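PDB 2QZ7: uncharacterized protein SCO6318 from Streptomyces coelicolor A3, which is of unknown function but carries a TerD domain, found in relatives linked to tellurium resistance, and holds sodium ions in the crystal. Local coordinates for residues I113-D116 and N117-T121; V61-Q65 and F66-S70; T159-A162 and S163-E167; V180-A183 and T184-S188. One frame throughout, in Å; residues are numbered along the deposited sequence.

Interaction 1. Residues I113-D116 and N117-T121; sequences IHQD and NGHKT. With EDO (1,2-ethanediol), chain F.
Asn117 takes the second corner of a type I beta turn whose ends, Gln115 and Gly118, meet across it. Its backbone N donates to a water that in turn donates to His114 O and Gly118 O. Gly118 closes the turn through N to Gln115 O (3.1 Å); its positive phi of 107° suits glycine, since a CB here would press on the carbonyl O of the residue before. His119 turns outward, yet a second water joins its ND1 to Gln115 OE1. At Lys120 the backbone is gripped twice by one amide: its N donates to Gln115 OE1 (2.8 Å), and its O receives Gln115 NE2 (2.8 Å) on a lone pair, nearly straight at 171°. The bend in the Gln115 chain (chi2 -59°) folds this amide back over the loop, where NE2 also reaches Ile113 O (3.0 Å). The amide thus pairs with Lys120 much as a neighbouring strand's peptide would. Lys120 CD lies 3.6 Å from Ile113 CG2 where the two chains cross, and the backbone of Thr121 covers Ile113 CD1, while Thr121 OG1 is bonded to Ala148 O. His114 ND1 and Gln115 N bond an ethanediol, probably from the crystallisation liquor, and His114 NE2 bonds Asp45, a sodium ligand. The whole is a type I turn braced by a glutamine amide, near a sodium site of the TerD beta sandwich.

Interaction 2. Residues V61-Q65 and F66-S70; sequences VYVVQ and FDKRS
Gln65 and Asp67 lie side by side and point the same way, their amide and carboxylate planes only 30° apart. Gln65 NE2 donates to Asp67 OD1 (2.9 Å), which offers its syn lone pair, the acceptor lying close to the amide plane. Both first torsions put CG between the backbone N and the carbonyl carbon (chi1 60° for Gln65, 63° for Asp67), and this common choice turns the two groups the same way. Lys68 runs alongside Gln65 too; its extended chain brings CE to 3.7 Å from Gln65 NE2, so an aliphatic shaft flanks the amide on a surface where a charged end is at home. At the base of these side chains, the backbones of Gln65 and Lys68 form a single antiparallel hydrogen-bonded pair, N to O in both directions, each 3.1 Å.

Farther from the turn, Val64 and Ser70 are buried. Ser70 CB, small enough for the spot, rests where the Tyr62 ring and Val64 CG2 come together, 3.7 Å from Tyr62 CE1 and 3.8 Å from Val64 CG2. Asp72 receives both Tyr62 OH and Ser70 OG, fixing that corner. Between the diverging backbones a water bridges Val63 O (2.6 Å) and Arg69 O. Phe66, at the first corner of the turn, rests against His43 and Asp45, and its side chain is about 5 Å from a bound sodium ion. The arrangement is a type I beta turn that reverses the chain at the end of edge strand 62-64, with a side-chain hydrogen bond across its corner, beside a metal site of the TerD fold.

Interaction 3. Residues T159-A162 and S163-E167; sequences TRNA and SGAWE
Thr159 and Glu167 form an antiparallel hydrogen-bonded pair, Arg160 and Trp166 the next, non-hydrogen-bonded pair, and the chain then closes through Ala162, Ser163 and Gly164. This is a beta hairpin joining strands 152-160 and 166-175, and its tip fits a type I turn with a G1 bulge. Asn161 N donates to Ala165 O (2.6 Å), whereas the bond from Gly164 N to Asn161 O is weak. Gly164, with phi 96°, takes the bulge position, where a CB would crowd the preceding carbonyl. Farther down, Glu167 N meets Thr159 O (2.8 Å).

Glu167 is exposed on the face it shares with Thr159, a charged residue suited to that side of the hairpin, and the side chain of Asn161 lies across it. The Arg160 and Trp166 face is different. The extended Arg160 chain passes over the indole, and CG sits over the six-membered ring of Trp166, 3.6 Å from its centroid, a CH-pi contact. Farther out the guanidinium leans over the ring's rim, the two planes 50° apart, with Arg160 NE 3.3 Å from Trp166 CZ2. Long and flat-ended, arginine can both cover a buried ring and hold the carbonyls around it: NE binds Ile104 O and NH2 binds Ser101 O, so the N-H groups of NE and NH2 are satisfied by backbone oxygens. Trp166 itself packs on Leu23, Leu97 and Leu100. The third guanidinium nitrogen returns to the hairpin tip, Arg160 NH1 reaching Gly164 O at 3.1 Å on a lone pair of that carbonyl.

Interaction 4. Residues V180-A183 and T184-S188; sequences VLFA and TEMGS
Phe182 and Met186, one helical turn apart, meet because Phe182 CG stands anti to the backbone N (chi1 174°) while Met186 CG takes the place between N and the carbonyl carbon (chi1 68°). Met186, present as selenomethionine, is also bent at chi3 (-60°), which curls its tail along the ring. Its CB lies over the Phe182 face, 4.0 Å from the centroid, and SE approaches obliquely at 4.6 Å from the same centroid, a Met-aromatic contact; a flexible, polarisable chain suits such a curved fit. On the outer side Thr184 OG1 donates to Leu181 O (2.6 Å), a bond on a carbonyl lone pair that satisfies its hydroxyl within the helix. Glu185 N bonds Phe182 O (3.0 Å) and only weakly Leu181 O, a pattern of a helix losing its regular bonding, and a water joins Ala183 O to Gly187 N. A type I turn follows, in which Ser188 OG and N both donate to Glu185 O. Glu185 OE2 reaches back to Ser177 OG. Helix 179-185 and the residue after it lie against one sheet: Phe182 packs on Ile47, Ala152 and Thr154 and meets Phe175 edge-to-face, while Met186 touches Thr49 and Tyr51 of strand 44-52.

In the fold
Interactions 2 and 3 both involve the sheet of strands 62-64, 44-52, 104-113, 152-160 and 166-175, interaction 2 at outer strand 62-64 and interaction 3 at the hairpin of 152-160 with outer strand 166-175; interaction 4 lays the short helix against it. Interaction 1 extends from strand 104-113 and lies on the opposite side of the chain's centre from interaction 3, about 36 Å between centres. Interaction 3 is a surface contact; the others are partly buried. Chemistry follows place: amide-to-backbone bonds brace 113-121, a polar turn tops 61-70, arginine covers tryptophan in 159-167, and in 180-188 an apolar Phe-Met pair faces the sheet while hydroxyl and backbone bonds hold the chain around it. Interactions 2 and 4 touch, Val63 CG1 lying 4.0 Å from Ala183 CB.

Interaction 1. Residues I113-D116 and N117-T121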
# COMPACT_ATOMS: atom_id res chain seq x y z
N ILE A 113 -5.12 1.83 8.25
CA ILE A 113 -6.22 1.40 9.12
C ILE A 113 -7.20 2.54 9.27
O ILE A 113 -6.79 3.66 9.57
CB ILE A 113 -5.69 0.94 10.52
CG1 ILE A 113 -4.58 -0.11 10.34
CG2 ILE A 113 -6.83 0.39 11.39
CD1 ILE A 113 -3.75 -0.33 11.62
N HIS A 114 -8.49 2.27 9.06
CA HIS A 114 -9.52 3.28 9.37
C HIS A 114 -9.59 3.65 10.84
O HIS A 114 -9.44 2.81 11.75
CB HIS A 114 -10.88 2.92 8.76
CG HIS A 114 -10.85 2.99 7.26
ND1 HIS A 114 -11.57 3.91 6.54
CD2 HIS A 114 -10.14 2.28 6.36
CE1 HIS A 114 -11.34 3.74 5.25
NE2 HIS A 114 -10.47 2.76 5.12
N GLN A 115 -9.79 4.95 11.08
CA GLN A 115 -9.64 5.50 12.41
C GLN A 115 -10.97 6.00 12.99
O GLN A 115 -10.99 6.55 14.08
CB GLN A 115 -8.62 6.65 12.38
CG GLN A 115 -7.20 6.23 12.04
CD GLN A 115 -6.62 5.21 13.01
OE1 GLN A 115 -6.54 5.45 14.20
NE2 GLN A 115 -6.17 4.06 12.48
N ASP A 116 -12.06 5.77 12.27
CA ASP A 116 -13.35 6.36 12.62
C ASP A 116 -14.05 5.73 13.82
O ASP A 116 -15.02 6.29 14.35
CB ASP A 116 -14.28 6.45 11.39
CG ASP A 116 -14.37 5.14 10.61
OD1 ASP A 116 -13.41 4.33 10.60
OD2 ASP A 116 -15.42 4.94 9.99
N ASN A 117 -13.55 4.59 14.27
CA ASN A 117 -14.02 3.98 15.50
C ASN A 117 -13.00 4.12 16.63
O ASN A 117 -12.99 3.32 17.55
CB ASN A 117 -14.38 2.51 15.24
CG ASN A 117 -15.45 2.35 14.17
OD1 ASN A 117 -16.53 2.96 14.26
ND2 ASN A 117 -15.17 1.53 13.16
N GLY A 118 -12.16 5.15 16.55
CA GLY A 118 -11.11 5.38 17.55
C GLY A 118 -9.70 5.07 17.06
O GLY A 118 -9.53 4.35 16.05
N HIS A 119 -8.70 5.58 17.78
CA HIS A 119 -7.28 5.39 17.47
C HIS A 119 -6.88 3.91 17.38
O HIS A 119 -6.88 3.21 18.39
CB HIS A 119 -6.38 6.16 18.47
CG HIS A 119 -4.91 5.91 18.29
ND1 HIS A 119 -4.19 6.40 17.21
CD2 HIS A 119 -4.02 5.24 19.05
CE1 HIS A 119 -2.92 6.03 17.32
NE2 HIS A 119 -2.79 5.33 18.43
N LYS A 120 -6.52 3.45 16.18
CA LYS A 120 -6.26 2.02 15.98
C LYS A 120 -4.97 1.76 15.18
O LYS A 120 -4.77 2.30 14.10
CB LYS A 120 -7.49 1.38 15.32
CG LYS A 120 -7.47 -0.14 15.23
CD LYS A 120 -8.59 -0.64 14.30
CE LYS A 120 -9.96 -0.62 15.03
NZ LYS A 120 -11.08 -1.09 14.12
N THR A 121 -4.10 0.94 15.75
CA THR A 121 -2.78 0.68 15.15
C THR A 121 -2.68 -0.79 14.69
O THR A 121 -3.60 -1.58 14.93
CB THR A 121 -1.67 0.97 16.16
OG1 THR A 121 -1.71 -0.02 17.19
CG2 THR A 121 -1.83 2.38 16.80
C1 EDO F . -12.11 7.14 7.85
O1 EDO F . -13.03 6.15 7.38
C2 EDO F . -11.20 6.36 8.75
O2 EDO F . -10.22 7.20 9.32
O HOH W 1 -11.23 2.78 14.07
O HOH W 2 -6.04 7.92 15.01

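Interaction 2. Residues V61-Q65 and F66-S70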
# COMPACT_ATOMS: atom_id res chain seq x y z
N VAL A 61 0.15 11.93 -8.32
CA VAL A 61 -0.53 12.17 -9.60
C VAL A 61 -1.93 11.58 -9.42
O VAL A 61 -2.94 12.18 -9.81
CB VAL A 61 0.21 11.51 -10.79
CG1 VAL A 61 -0.61 11.64 -12.08
CG2 VAL A 61 1.66 12.16 -10.98
N TYR A 62 -2.01 10.41 -8.79
CA TYR A 62 -3.33 9.93 -8.38
C TYR A 62 -3.20 8.92 -7.25
O TYR A 62 -2.12 8.42 -6.99
CB TYR A 62 -4.10 9.32 -9.59
CG TYR A 62 -3.40 8.21 -10.32
CD1 TYR A 62 -3.38 6.90 -9.80
CD2 TYR A 62 -2.76 8.45 -11.56
CE1 TYR A 62 -2.75 5.86 -10.47
CE2 TYR A 62 -2.10 7.42 -12.24
CZ TYR A 62 -2.11 6.13 -11.70
OH TYR A 62 -1.48 5.11 -12.36
N VAL A 63 -4.34 8.62 -6.61
CA VAL A 63 -4.41 7.70 -5.48
C VAL A 63 -5.21 6.49 -5.94
O VAL A 63 -6.20 6.64 -6.69
CB VAL A 63 -5.11 8.39 -4.22
CG1 VAL A 63 -5.35 7.36 -3.03
CG2 VAL A 63 -4.30 9.65 -3.77
N VAL A 64 -4.78 5.29 -5.54
CA VAL A 64 -5.48 4.08 -5.92
C VAL A 64 -5.86 3.35 -4.62
O VAL A 64 -5.02 3.18 -3.73
CB VAL A 64 -4.64 3.09 -6.85
CG1 VAL A 64 -5.50 1.87 -7.27
CG2 VAL A 64 -4.10 3.80 -8.13
N GLN A 65 -7.12 2.96 -4.51
CA GLN A 65 -7.61 2.19 -3.34
C GLN A 65 -8.97 1.59 -3.72
O GLN A 65 -9.38 1.74 -4.86
CB GLN A 65 -7.70 3.04 -2.05
CG GLN A 65 -8.64 4.23 -2.15
CD GLN A 65 -8.54 5.17 -0.95
OE1 GLN A 65 -7.51 5.27 -0.33
NE2 GLN A 65 -9.62 5.89 -0.67
N PHE A 66 -9.64 0.90 -2.79
CA PHE A 66 -10.87 0.15 -3.13
C PHE A 66 -11.93 1.02 -3.80
O PHE A 66 -12.58 0.56 -4.71
CB PHE A 66 -11.44 -0.63 -1.93
CG PHE A 66 -12.20 0.23 -0.95
CD1 PHE A 66 -13.59 0.13 -0.88
CD2 PHE A 66 -11.53 1.13 -0.11
CE1 PHE A 66 -14.33 0.91 0.03
CE2 PHE A 66 -12.26 1.92 0.80
CZ PHE A 66 -13.65 1.82 0.86
N ASP A 67 -12.05 2.29 -3.38
CA ASP A 67 -13.11 3.15 -3.90
C ASP A 67 -12.60 4.17 -4.96
O ASP A 67 -13.32 5.06 -5.32
CB ASP A 67 -13.90 3.81 -2.76
CG ASP A 67 -12.99 4.73 -1.91
OD1 ASP A 67 -11.79 4.78 -2.22
OD2 ASP A 67 -13.44 5.35 -0.97
N LYS A 68 -11.36 4.01 -5.44
CA LYS A 68 -10.77 4.92 -6.45
C LYS A 68 -9.89 4.13 -7.42
O LYS A 68 -8.81 3.73 -7.01
CB LYS A 68 -9.85 5.96 -5.79
CG LYS A 68 -10.48 6.92 -4.81
CD LYS A 68 -9.39 7.77 -4.11
CE LYS A 68 -10.00 8.69 -3.07
NZ LYS A 68 -8.97 9.75 -2.68
N ARG A 69 -10.33 3.87 -8.67
CA ARG A 69 -9.47 3.15 -9.63
C ARG A 69 -8.35 4.07 -10.20
O ARG A 69 -8.48 5.32 -10.18
CB ARG A 69 -10.28 2.53 -10.79
CG ARG A 69 -11.38 1.58 -10.35
CD ARG A 69 -11.87 0.66 -11.51
NE ARG A 69 -12.20 1.49 -12.64
CZ ARG A 69 -13.34 2.18 -12.77
NH1 ARG A 69 -14.32 2.12 -11.84
NH2 ARG A 69 -13.50 2.90 -13.87
N SER A 70 -7.26 3.46 -10.69
CA SER A 70 -6.25 4.19 -11.45
C SER A 70 -6.91 4.76 -12.73
O SER A 70 -7.75 4.09 -13.33
CB SER A 70 -5.10 3.27 -11.80
OG SER A 70 -5.53 2.29 -12.73
O HOH W 3 -7.38 7.36 -8.88

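Interaction 3. Residues T159-A162 and S163-E167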
# COMPACT_ATOMS: atom_id res chain seq x y z
N THR A 159 10.43 2.37 -8.47
CA THR A 159 11.00 3.52 -9.16
C THR A 159 11.65 3.04 -10.45
O THR A 159 12.09 1.88 -10.54
CB THR A 159 12.06 4.30 -8.29
OG1 THR A 159 13.10 3.40 -7.89
CG2 THR A 159 11.44 4.89 -7.05
N ARG A 160 11.68 3.92 -11.46
CA ARG A 160 12.35 3.63 -12.74
C ARG A 160 13.88 3.88 -12.73
O ARG A 160 14.39 4.85 -12.13
CB ARG A 160 11.76 4.47 -13.88
CG ARG A 160 10.28 4.22 -14.23
CD ARG A 160 9.89 5.08 -15.45
NE ARG A 160 8.48 4.93 -15.83
CZ ARG A 160 8.05 4.00 -16.69
NH1 ARG A 160 8.92 3.16 -17.23
NH2 ARG A 160 6.77 3.90 -17.00
N ASN A 161 14.59 3.00 -13.43
CA ASN A 161 16.00 3.18 -13.77
C ASN A 161 16.28 4.37 -14.68
O ASN A 161 15.36 5.05 -15.15
CB ASN A 161 16.56 1.92 -14.45
CG ASN A 161 17.29 1.01 -13.48
OD1 ASN A 161 17.37 1.32 -12.29
ND2 ASN A 161 17.86 -0.08 -13.98
N ALA A 162 17.57 4.61 -14.92
CA ALA A 162 17.98 5.45 -16.03
C ALA A 162 17.48 4.81 -17.33
O ALA A 162 16.94 5.50 -18.21
CB ALA A 162 19.50 5.65 -16.04
N SER A 163 17.62 3.48 -17.44
CA SER A 163 17.13 2.75 -18.61
C SER A 163 15.60 2.56 -18.61
O SER A 163 15.03 2.04 -19.57
CB SER A 163 17.87 1.40 -18.78
OG SER A 163 17.12 0.32 -18.23
N GLY A 164 14.96 2.97 -17.51
CA GLY A 164 13.50 3.04 -17.46
C GLY A 164 12.88 1.82 -16.84
O GLY A 164 11.67 1.77 -16.64
N ALA A 165 13.70 0.81 -16.54
CA ALA A 165 13.19 -0.39 -15.86
C ALA A 165 12.83 -0.11 -14.39
O ALA A 165 13.56 0.60 -13.69
CB ALA A 165 14.17 -1.53 -15.95
N TRP A 166 11.70 -0.69 -13.97
CA TRP A 166 11.20 -0.65 -12.60
C TRP A 166 11.94 -1.52 -11.61
O TRP A 166 12.13 -2.71 -11.83
CB TRP A 166 9.72 -1.04 -12.58
CG TRP A 166 8.87 -0.04 -13.26
CD1 TRP A 166 8.45 -0.08 -14.54
CD2 TRP A 166 8.36 1.20 -12.70
NE1 TRP A 166 7.69 1.04 -14.82
CE2 TRP A 166 7.62 1.84 -13.71
CE3 TRP A 166 8.45 1.81 -11.44
CZ2 TRP A 166 7.01 3.08 -13.52
CZ3 TRP A 166 7.83 3.01 -11.23
CH2 TRP A 166 7.11 3.64 -12.27
N GLU A 167 12.28 -0.91 -10.48
CA GLU A 167 12.94 -1.60 -9.39
C GLU A 167 12.14 -1.49 -8.10
O GLU A 167 11.37 -0.55 -7.93
CB GLU A 167 14.38 -1.09 -9.22
CG GLU A 167 15.21 -1.46 -10.39
CD GLU A 167 16.56 -0.79 -10.44
OE1 GLU A 167 16.77 0.26 -9.79
OE2 GLU A 167 17.41 -1.32 -11.16

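Interaction 4. Residues V180-A183 and T184-S188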
# COMPACT_ATOMS: atom_id res chain seq x y z
N VAL A 180 -7.09 9.02 4.39
CA VAL A 180 -7.10 10.11 3.41
C VAL A 180 -5.83 11.00 3.59
O VAL A 180 -5.12 11.35 2.63
CB VAL A 180 -8.38 10.99 3.51
CG1 VAL A 180 -8.33 12.10 2.45
CG2 VAL A 180 -9.68 10.13 3.31
N LEU A 181 -5.55 11.35 4.84
CA LEU A 181 -4.34 12.12 5.13
C LEU A 181 -3.06 11.35 4.75
O LEU A 181 -2.10 11.95 4.18
CB LEU A 181 -4.32 12.57 6.59
CG LEU A 181 -3.22 13.59 6.91
CD1 LEU A 181 -3.35 14.88 6.01
CD2 LEU A 181 -3.20 13.98 8.39
N PHE A 182 -3.03 10.05 5.06
CA PHE A 182 -1.89 9.16 4.73
C PHE A 182 -1.54 9.25 3.26
O PHE A 182 -0.36 9.38 2.89
CB PHE A 182 -2.24 7.71 5.09
CG PHE A 182 -1.22 6.68 4.67
CD1 PHE A 182 0.10 6.74 5.14
CD2 PHE A 182 -1.59 5.65 3.80
CE1 PHE A 182 1.03 5.77 4.78
CE2 PHE A 182 -0.70 4.66 3.45
CZ PHE A 182 0.63 4.70 3.94
N ALA A 183 -2.56 9.23 2.42
CA ALA A 183 -2.29 9.25 0.98
C ALA A 183 -1.57 10.51 0.55
O ALA A 183 -0.73 10.46 -0.38
CB ALA A 183 -3.60 9.01 0.15
N THR A 184 -1.89 11.64 1.18
CA THR A 184 -1.19 12.93 0.90
C THR A 184 0.28 12.99 1.33
O THR A 184 1.06 13.83 0.82
CB THR A 184 -1.89 14.14 1.56
OG1 THR A 184 -1.54 14.21 2.96
CG2 THR A 184 -3.43 14.04 1.40
N GLU A 185 0.67 12.13 2.26
CA GLU A 185 2.01 12.25 2.88
C GLU A 185 2.85 11.01 2.68
O GLU A 185 4.05 11.07 2.91
CB GLU A 185 1.91 12.57 4.37
CG GLU A 185 1.33 11.50 5.24
CD GLU A 185 1.20 11.93 6.71
OE1 GLU A 185 1.43 13.11 7.02
OE2 GLU A 185 0.86 11.10 7.55
N MSE A 186 2.23 9.91 2.19
CA MSE A 186 2.95 8.64 2.08
C MSE A 186 4.13 8.73 1.10
O MSE A 186 5.05 7.93 1.19
CB MSE A 186 2.03 7.49 1.65
CG MSE A 186 1.53 7.62 0.24
SE MSE A 186 0.08 6.33 -0.20
CE MSE A 186 1.02 4.67 0.11
N GLY A 187 4.09 9.67 0.15
CA GLY A 187 5.18 9.82 -0.84
C GLY A 187 6.22 10.85 -0.49
O GLY A 187 7.22 11.01 -1.22
N SER A 188 6.05 11.54 0.62
CA SER A 188 6.99 12.62 0.92
C SER A 188 8.36 12.03 1.32
O SER A 188 8.44 10.93 1.89
CB SER A 188 6.45 13.55 2.02
OG SER A 188 6.14 12.78 3.17
O HOH W 4 1.95 11.27 -0.92